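PDB 2ZZJ: glucuronan lyase A from Trichoderma reesei, which probably cleaves beta-1,4-linked glucuronan chains from within by a lyase (beta-elimination) reaction and carries a bound calcium ion. Local coordinates for residues Q85-A94 with F193-W204. Numbering follows the deposited sequence.
Sequences QSYNIAQFIA and FQFRVGLYANSW
Strands 86-94 and 193-197 run antiparallel, their directions 154° apart, with paired backbone bonds at Gln-91/Arg-196 and Ile-93/Gln-194; a one-residue shift in register at Gly-198 and Leu-199 separates these pairs from Asn-88/Tyr-200, while Ile-89 and Ala-90 form a classic bulge against Ile-112 of strand 106-115. Gly-198 marks the corner, where a CB would jam against the preceding carbonyl, and its N bonds to Ile-89 O at 2.9 Å. On one face Phe-92 and Phe-195 form an offset stack, planes 22° apart, with Phe-195 CD1 over the rim of the Phe-92 ring; flat apolar rings suit this interior, where Val-224 of strand 216-227 backs Phe-195. Small Ala-94 lets its CB sit over the centre of the Phe-193 ring. On the other face Arg-196, extended from CG to NE, lays its guanidinium under Ile-93 CG2, 3.3 Å from NE. NE and NH2 both grip Gln-194 OE1 in the guanidinium plane, while NH1 bridges to Glu-55, which also binds Gln-91. A leucine in place of Arg-196 would probably leave Glu-55 without its charge partner and Gln-194 free to turn. At the far end, Ser-86 OG donates to an in-plane lone pair of Asn-202 OD1 (2.7 Å), and Trp-204 NE1 donates to Tyr-87 OH (2.9 Å), the Tyr-87 edge facing the indole at 88°. Two antiparallel sheets packed face to face, with Phe-92 and Phe-195 between them, make the beta-jelly roll of this lyase.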
ATOM      1  N   GLN A  85      -2.434 -13.825  -9.136  1.00 19.23           N
ATOM      2  CA  GLN A  85      -1.490 -12.710  -9.312  1.00 19.25           C
ATOM      3  C   GLN A  85      -1.665 -11.706  -8.177  1.00 18.59           C
ATOM      4  O   GLN A  85      -2.670 -11.740  -7.470  1.00 19.96           O
ATOM      5  CB  GLN A  85      -1.683 -12.017 -10.658  1.00 17.75           C
ATOM      6  CG  GLN A  85      -1.164 -12.838 -11.853  1.00 19.85           C
ATOM      7  CD  GLN A  85      -1.258 -12.099 -13.165  1.00 18.28           C
ATOM      8  OE1 GLN A  85      -2.313 -11.604 -13.544  1.00 19.58           O
ATOM      9  NE2 GLN A  85      -0.158 -12.088 -13.913  1.00 22.44           N
ATOM     10  N   SER A  86      -0.673 -10.839  -7.997  1.00 18.23           N
ATOM     11  CA  SER A  86      -0.780  -9.723  -7.055  1.00 16.49           C
ATOM     12  C   SER A  86      -1.472  -8.534  -7.683  1.00 15.84           C
ATOM     13  O   SER A  86      -1.139  -8.150  -8.797  1.00 15.77           O
ATOM     14  CB  SER A  86       0.610  -9.274  -6.607  1.00 16.45           C
ATOM     15  OG  SER A  86       0.565  -7.969  -6.023  1.00 17.40           O
ATOM     16  N   TYR A  87      -2.407  -7.948  -6.942  1.00 14.94           N
ATOM     17  CA  TYR A  87      -2.898  -6.574  -7.187  1.00 13.78           C
ATOM     18  C   TYR A  87      -2.564  -5.804  -5.917  1.00 13.74           C
ATOM     19  O   TYR A  87      -3.086  -6.105  -4.846  1.00 11.24           O
ATOM     20  CB  TYR A  87      -4.398  -6.531  -7.516  1.00 13.84           C
ATOM     21  CG  TYR A  87      -4.709  -7.227  -8.824  1.00 14.09           C
ATOM     22  CD1 TYR A  87      -4.642  -6.525 -10.024  1.00 14.88           C
ATOM     23  CD2 TYR A  87      -5.005  -8.609  -8.859  1.00 14.53           C
ATOM     24  CE1 TYR A  87      -4.904  -7.162 -11.240  1.00 14.87           C
ATOM     25  CE2 TYR A  87      -5.266  -9.259 -10.077  1.00 14.76           C
ATOM     26  CZ  TYR A  87      -5.199  -8.522 -11.260  1.00 15.78           C
ATOM     27  OH  TYR A  87      -5.430  -9.104 -12.495  1.00 13.93           O
ATOM     28  N   ASN A  88      -1.632  -4.865  -6.039  1.00 12.86           N
ATOM     29  CA  ASN A  88      -1.122  -4.156  -4.881  1.00 12.54           C
ATOM     30  C   ASN A  88      -2.104  -3.034  -4.563  1.00 11.84           C
ATOM     31  O   ASN A  88      -2.648  -2.410  -5.479  1.00 11.95           O
ATOM     32  CB  ASN A  88       0.265  -3.591  -5.179  1.00 13.01           C
ATOM     33  CG  ASN A  88       1.044  -3.280  -3.915  1.00 13.66           C
ATOM     34  OD1 ASN A  88       1.632  -4.176  -3.283  1.00 13.45           O
ATOM     35  ND2 ASN A  88       1.054  -2.008  -3.532  1.00 11.76           N
ATOM     36  N   ILE A  89      -2.356  -2.802  -3.276  1.00 11.53           N
ATOM     37  CA  ILE A  89      -3.321  -1.773  -2.887  1.00 11.93           C
ATOM     38  C   ILE A  89      -2.728  -0.586  -2.078  1.00 10.89           C
ATOM     39  O   ILE A  89      -3.393   0.455  -1.966  1.00 10.74           O
ATOM     40  CB  ILE A  89      -4.571  -2.336  -2.165  1.00 13.51           C
ATOM     41  CG1 ILE A  89      -4.198  -3.053  -0.843  1.00 12.29           C
ATOM     42  CG2 ILE A  89      -5.380  -3.308  -3.106  1.00 11.66           C
ATOM     43  CD1 ILE A  89      -5.460  -3.459   0.002  1.00 13.79           C
ATOM     44  N   ALA A  90      -1.529  -0.760  -1.503  1.00 10.62           N
ATOM     45  CA  ALA A  90      -0.826   0.333  -0.774  1.00 10.83           C
ATOM     46  C   ALA A  90       0.656   0.013  -0.702  1.00 12.17           C
ATOM     47  O   ALA A  90       1.055  -1.179  -0.739  1.00 12.14           O
ATOM     48  CB  ALA A  90      -1.383   0.486   0.649  1.00 10.96           C
ATOM     49  N   GLN A  91       1.492   1.043  -0.590  1.00 12.33           N
ATOM     50  CA  GLN A  91       2.926   0.752  -0.444  1.00 13.14           C
ATOM     51  C   GLN A  91       3.667   1.923   0.114  1.00 12.90           C
ATOM     52  O   GLN A  91       3.251   3.080  -0.115  1.00 13.54           O
ATOM     53  CB  GLN A  91       3.550   0.362  -1.785  1.00 12.03           C
ATOM     54  CG  GLN A  91       3.385   1.350  -2.926  1.00 14.03           C
ATOM     55  CD  GLN A  91       4.314   1.030  -4.117  1.00 14.97           C
ATOM     56  OE1 GLN A  91       5.350   0.390  -3.944  1.00 18.74           O
ATOM     57  NE2 GLN A  91       3.931   1.463  -5.310  1.00 16.71           N
ATOM     58  N   PHE A  92       4.748   1.607   0.823  1.00 12.95           N
ATOM     59  CA  PHE A  92       5.758   2.598   1.211  1.00 15.05           C
ATOM     60  C   PHE A  92       6.916   2.468   0.265  1.00 16.53           C
ATOM     61  O   PHE A  92       7.366   1.333  -0.042  1.00 17.32           O
ATOM     62  CB  PHE A  92       6.223   2.335   2.626  1.00 14.39           C
ATOM     63  CG  PHE A  92       5.160   2.598   3.662  1.00 14.88           C
ATOM     64  CD1 PHE A  92       5.023   3.889   4.211  1.00 14.63           C
ATOM     65  CD2 PHE A  92       4.309   1.587   4.088  1.00 14.23           C
ATOM     66  CE1 PHE A  92       4.063   4.150   5.191  1.00 15.99           C
ATOM     67  CE2 PHE A  92       3.326   1.854   5.060  1.00 16.57           C
ATOM     68  CZ  PHE A  92       3.212   3.148   5.596  1.00 14.82           C
ATOM     69  N   ILE A  93       7.408   3.613  -0.195  1.00 17.85           N
ATOM     70  CA  ILE A  93       8.445   3.617  -1.218  1.00 18.57           C
ATOM     71  C   ILE A  93       9.289   4.893  -1.162  1.00 20.02           C
ATOM     72  O   ILE A  93       8.757   6.026  -1.063  1.00 19.47           O
ATOM     73  CB  ILE A  93       7.824   3.357  -2.632  1.00 18.28           C
ATOM     74  CG1 ILE A  93       8.908   3.247  -3.733  1.00 17.07           C
ATOM     75  CG2 ILE A  93       6.728   4.407  -2.973  1.00 19.38           C
ATOM     76  CD1 ILE A  93       8.318   2.923  -5.080  1.00 18.84           C
ATOM     77  N   ALA A  94      10.612   4.698  -1.242  1.00 21.04           N
ATOM     78  CA  ALA A  94      11.569   5.809  -1.253  1.00 22.95           C
ATOM     79  C   ALA A  94      12.401   5.779  -2.524  1.00 24.32           C
ATOM     80  O   ALA A  94      12.752   4.705  -3.013  1.00 25.20           O
ATOM     81  CB  ALA A  94      12.492   5.709  -0.085  1.00 22.60           C
ATOM     82  N   PHE A 193      10.368   7.692   3.225  1.00 22.52           N
ATOM     83  CA  PHE A 193       9.536   6.843   2.349  1.00 21.14           C
ATOM     84  C   PHE A 193       8.169   7.482   2.197  1.00 20.10           C
ATOM     85  O   PHE A 193       7.578   7.927   3.204  1.00 19.34           O
ATOM     86  CB  PHE A 193       9.346   5.507   3.014  1.00 20.70           C
ATOM     87  CG  PHE A 193      10.518   4.563   2.858  1.00 22.56           C
ATOM     88  CD1 PHE A 193      10.479   3.556   1.891  1.00 20.49           C
ATOM     89  CD2 PHE A 193      11.658   4.671   3.687  1.00 23.94           C
ATOM     90  CE1 PHE A 193      11.547   2.657   1.754  1.00 23.11           C
ATOM     91  CE2 PHE A 193      12.738   3.767   3.567  1.00 23.21           C
ATOM     92  CZ  PHE A 193      12.694   2.773   2.600  1.00 21.44           C
ATOM     93  N   GLN A 194       7.659   7.510   0.969  1.00 18.71           N
ATOM     94  CA  GLN A 194       6.300   7.967   0.701  1.00 18.86           C
ATOM     95  C   GLN A 194       5.330   6.894   1.176  1.00 17.96           C
ATOM     96  O   GLN A 194       5.687   5.723   1.257  1.00 17.44           O
ATOM     97  CB  GLN A 194       6.074   8.159  -0.789  1.00 18.52           C
ATOM     98  CG  GLN A 194       7.127   8.977  -1.513  1.00 22.11           C
ATOM     99  CD  GLN A 194       6.852   9.021  -2.970  1.00 26.83           C
ATOM    100  OE1 GLN A 194       6.199   8.130  -3.520  1.00 29.03           O
ATOM    101  NE2 GLN A 194       7.354  10.062  -3.637  1.00 31.36           N
ATOM    102  N   PHE A 195       4.106   7.310   1.499  1.00 17.11           N
ATOM    103  CA  PHE A 195       3.023   6.365   1.763  1.00 16.00           C
ATOM    104  C   PHE A 195       2.064   6.560   0.603  1.00 15.22           C
ATOM    105  O   PHE A 195       1.525   7.664   0.402  1.00 15.65           O
ATOM    106  CB  PHE A 195       2.358   6.702   3.090  1.00 15.87           C
ATOM    107  CG  PHE A 195       1.142   5.868   3.386  1.00 15.47           C
ATOM    108  CD1 PHE A 195       1.138   4.490   3.136  1.00 16.03           C
ATOM    109  CD2 PHE A 195      -0.012   6.476   3.904  1.00 16.06           C
ATOM    110  CE1 PHE A 195       0.003   3.690   3.426  1.00 16.13           C
ATOM    111  CE2 PHE A 195      -1.177   5.682   4.199  1.00 13.94           C
ATOM    112  CZ  PHE A 195      -1.161   4.311   3.955  1.00 15.03           C
ATOM    113  N   ARG A 196       1.884   5.510  -0.194  1.00 13.56           N
ATOM    114  CA  ARG A 196       0.971   5.573  -1.320  1.00 13.10           C
ATOM    115  C   ARG A 196      -0.211   4.635  -1.102  1.00 13.29           C
ATOM    116  O   ARG A 196      -0.042   3.501  -0.582  1.00 11.81           O
ATOM    117  CB  ARG A 196       1.660   5.137  -2.602  1.00 13.73           C
ATOM    118  CG  ARG A 196       2.911   5.938  -2.934  1.00 14.88           C
ATOM    119  CD  ARG A 196       3.355   5.506  -4.287  1.00 19.00           C
ATOM    120  NE  ARG A 196       4.578   6.194  -4.687  1.00 18.38           N
ATOM    121  CZ  ARG A 196       5.272   5.864  -5.770  1.00 24.17           C
ATOM    122  NH1 ARG A 196       4.858   4.860  -6.563  1.00 22.34           N
ATOM    123  NH2 ARG A 196       6.387   6.528  -6.046  1.00 23.21           N
ATOM    124  N   VAL A 197      -1.396   5.095  -1.503  1.00 13.00           N
ATOM    125  CA  VAL A 197      -2.524   4.159  -1.601  1.00 12.84           C
ATOM    126  C   VAL A 197      -3.029   4.128  -3.040  1.00 12.92           C
ATOM    127  O   VAL A 197      -3.071   5.166  -3.734  1.00 12.64           O
ATOM    128  CB  VAL A 197      -3.677   4.391  -0.543  1.00 14.41           C
ATOM    129  CG1 VAL A 197      -3.149   4.323   0.908  1.00 16.09           C
ATOM    130  CG2 VAL A 197      -4.472   5.680  -0.831  1.00 14.73           C
ATOM    131  N   GLY A 198      -3.411   2.947  -3.510  1.00 11.56           N
ATOM    132  CA  GLY A 198      -3.945   2.856  -4.853  1.00 11.24           C
ATOM    133  C   GLY A 198      -3.697   1.520  -5.515  1.00 11.92           C
ATOM    134  O   GLY A 198      -2.911   0.699  -5.020  1.00 12.62           O
ATOM    135  N   LEU A 199      -4.371   1.335  -6.646  1.00 12.20           N
ATOM    136  CA  LEU A 199      -4.314   0.055  -7.366  1.00 12.98           C
ATOM    137  C   LEU A 199      -3.050   0.050  -8.206  1.00 13.81           C
ATOM    138  O   LEU A 199      -2.901   0.876  -9.134  1.00 15.00           O
ATOM    139  CB  LEU A 199      -5.555  -0.092  -8.253  1.00 12.26           C
ATOM    140  CG  LEU A 199      -5.550  -1.335  -9.178  1.00 13.26           C
ATOM    141  CD1 LEU A 199      -5.405  -2.676  -8.375  1.00 14.10           C
ATOM    142  CD2 LEU A 199      -6.823  -1.314  -9.964  1.00 13.78           C
ATOM    143  N   TYR A 200      -2.161  -0.879  -7.890  1.00 14.21           N
ATOM    144  CA  TYR A 200      -0.918  -1.079  -8.631  1.00 14.41           C
ATOM    145  C   TYR A 200      -0.861  -2.517  -9.115  1.00 14.33           C
ATOM    146  O   TYR A 200      -0.626  -3.454  -8.339  1.00 14.06           O
ATOM    147  CB  TYR A 200       0.284  -0.681  -7.758  1.00 15.21           C
ATOM    148  CG  TYR A 200       1.648  -1.106  -8.285  1.00 17.10           C
ATOM    149  CD1 TYR A 200       1.918  -1.094  -9.656  1.00 20.28           C
ATOM    150  CD2 TYR A 200       2.685  -1.433  -7.413  1.00 17.68           C
ATOM    151  CE1 TYR A 200       3.182  -1.454 -10.148  1.00 21.13           C
ATOM    152  CE2 TYR A 200       3.955  -1.820  -7.891  1.00 19.67           C
ATOM    153  CZ  TYR A 200       4.185  -1.801  -9.262  1.00 20.45           C
ATOM    154  OH  TYR A 200       5.413  -2.167  -9.765  1.00 19.28           O
ATOM    155  N   ALA A 201      -1.155  -2.706 -10.388  1.00 14.61           N
ATOM    156  CA  ALA A 201      -1.325  -4.060 -10.905  1.00 15.05           C
ATOM    157  C   ALA A 201       0.037  -4.571 -11.282  1.00 16.48           C
ATOM    158  O   ALA A 201       0.401  -4.590 -12.460  1.00 18.00           O
ATOM    159  CB  ALA A 201      -2.302  -4.055 -12.088  1.00 15.17           C
ATOM    160  N   ASN A 202       0.821  -4.933 -10.275  1.00 17.01           N
ATOM    161  CA  ASN A 202       2.246  -5.193 -10.496  1.00 17.95           C
ATOM    162  C   ASN A 202       2.566  -6.517 -11.229  1.00 18.96           C
ATOM    163  O   ASN A 202       3.514  -6.607 -12.031  1.00 19.36           O
ATOM    164  CB  ASN A 202       3.068  -5.039  -9.204  1.00 17.72           C
ATOM    165  CG  ASN A 202       2.555  -5.872  -8.039  1.00 18.14           C
ATOM    166  OD1 ASN A 202       1.395  -6.239  -7.966  1.00 18.50           O
ATOM    167  ND2 ASN A 202       3.424  -6.100  -7.074  1.00 20.86           N
ATOM    168  N   SER A 203       1.768  -7.542 -10.963  1.00 18.88           N
ATOM    169  CA  SER A 203       1.989  -8.841 -11.603  1.00 18.86           C
ATOM    170  C   SER A 203       1.767  -8.807 -13.110  1.00 20.19           C
ATOM    171  O   SER A 203       2.365  -9.636 -13.836  1.00 21.20           O
ATOM    172  CB  SER A 203       1.116  -9.920 -10.967  1.00 18.62           C
ATOM    173  OG  SER A 203       1.630 -10.293  -9.699  1.00 17.70           O
ATOM    174  N   TRP A 204       0.916  -7.886 -13.587  1.00 19.30           N
ATOM    175  CA  TRP A 204       0.684  -7.736 -15.017  1.00 20.45           C
ATOM    176  C   TRP A 204       2.016  -7.449 -15.722  1.00 22.02           C
ATOM    177  O   TRP A 204       2.332  -8.073 -16.748  1.00 22.56           O
ATOM    178  CB  TRP A 204      -0.313  -6.602 -15.323  1.00 18.44           C
ATOM    179  CG  TRP A 204      -1.738  -6.880 -15.010  1.00 17.91           C
ATOM    180  CD1 TRP A 204      -2.280  -8.084 -14.594  1.00 16.00           C
ATOM    181  CD2 TRP A 204      -2.847  -5.974 -15.156  1.00 15.85           C
ATOM    182  NE1 TRP A 204      -3.645  -7.959 -14.460  1.00 16.02           N
ATOM    183  CE2 TRP A 204      -4.018  -6.682 -14.787  1.00 15.85           C
ATOM    184  CE3 TRP A 204      -2.963  -4.621 -15.524  1.00 17.41           C
ATOM    185  CZ2 TRP A 204      -5.283  -6.092 -14.776  1.00 16.05           C
ATOM    186  CZ3 TRP A 204      -4.232  -4.033 -15.521  1.00 17.10           C
ATOM    187  CH2 TRP A 204      -5.381  -4.778 -15.145  1.00 16.38           C
TER
HETATM  188  O   HOH W   1       2.492  -6.521  -4.397  1.00 18.22           O
HETATM  189  O   HOH W   2      -1.322  -7.466 -11.388  1.00 19.81           O
HETATM  190  O   HOH W   3      -0.205   0.441  -4.467  1.00 15.40           O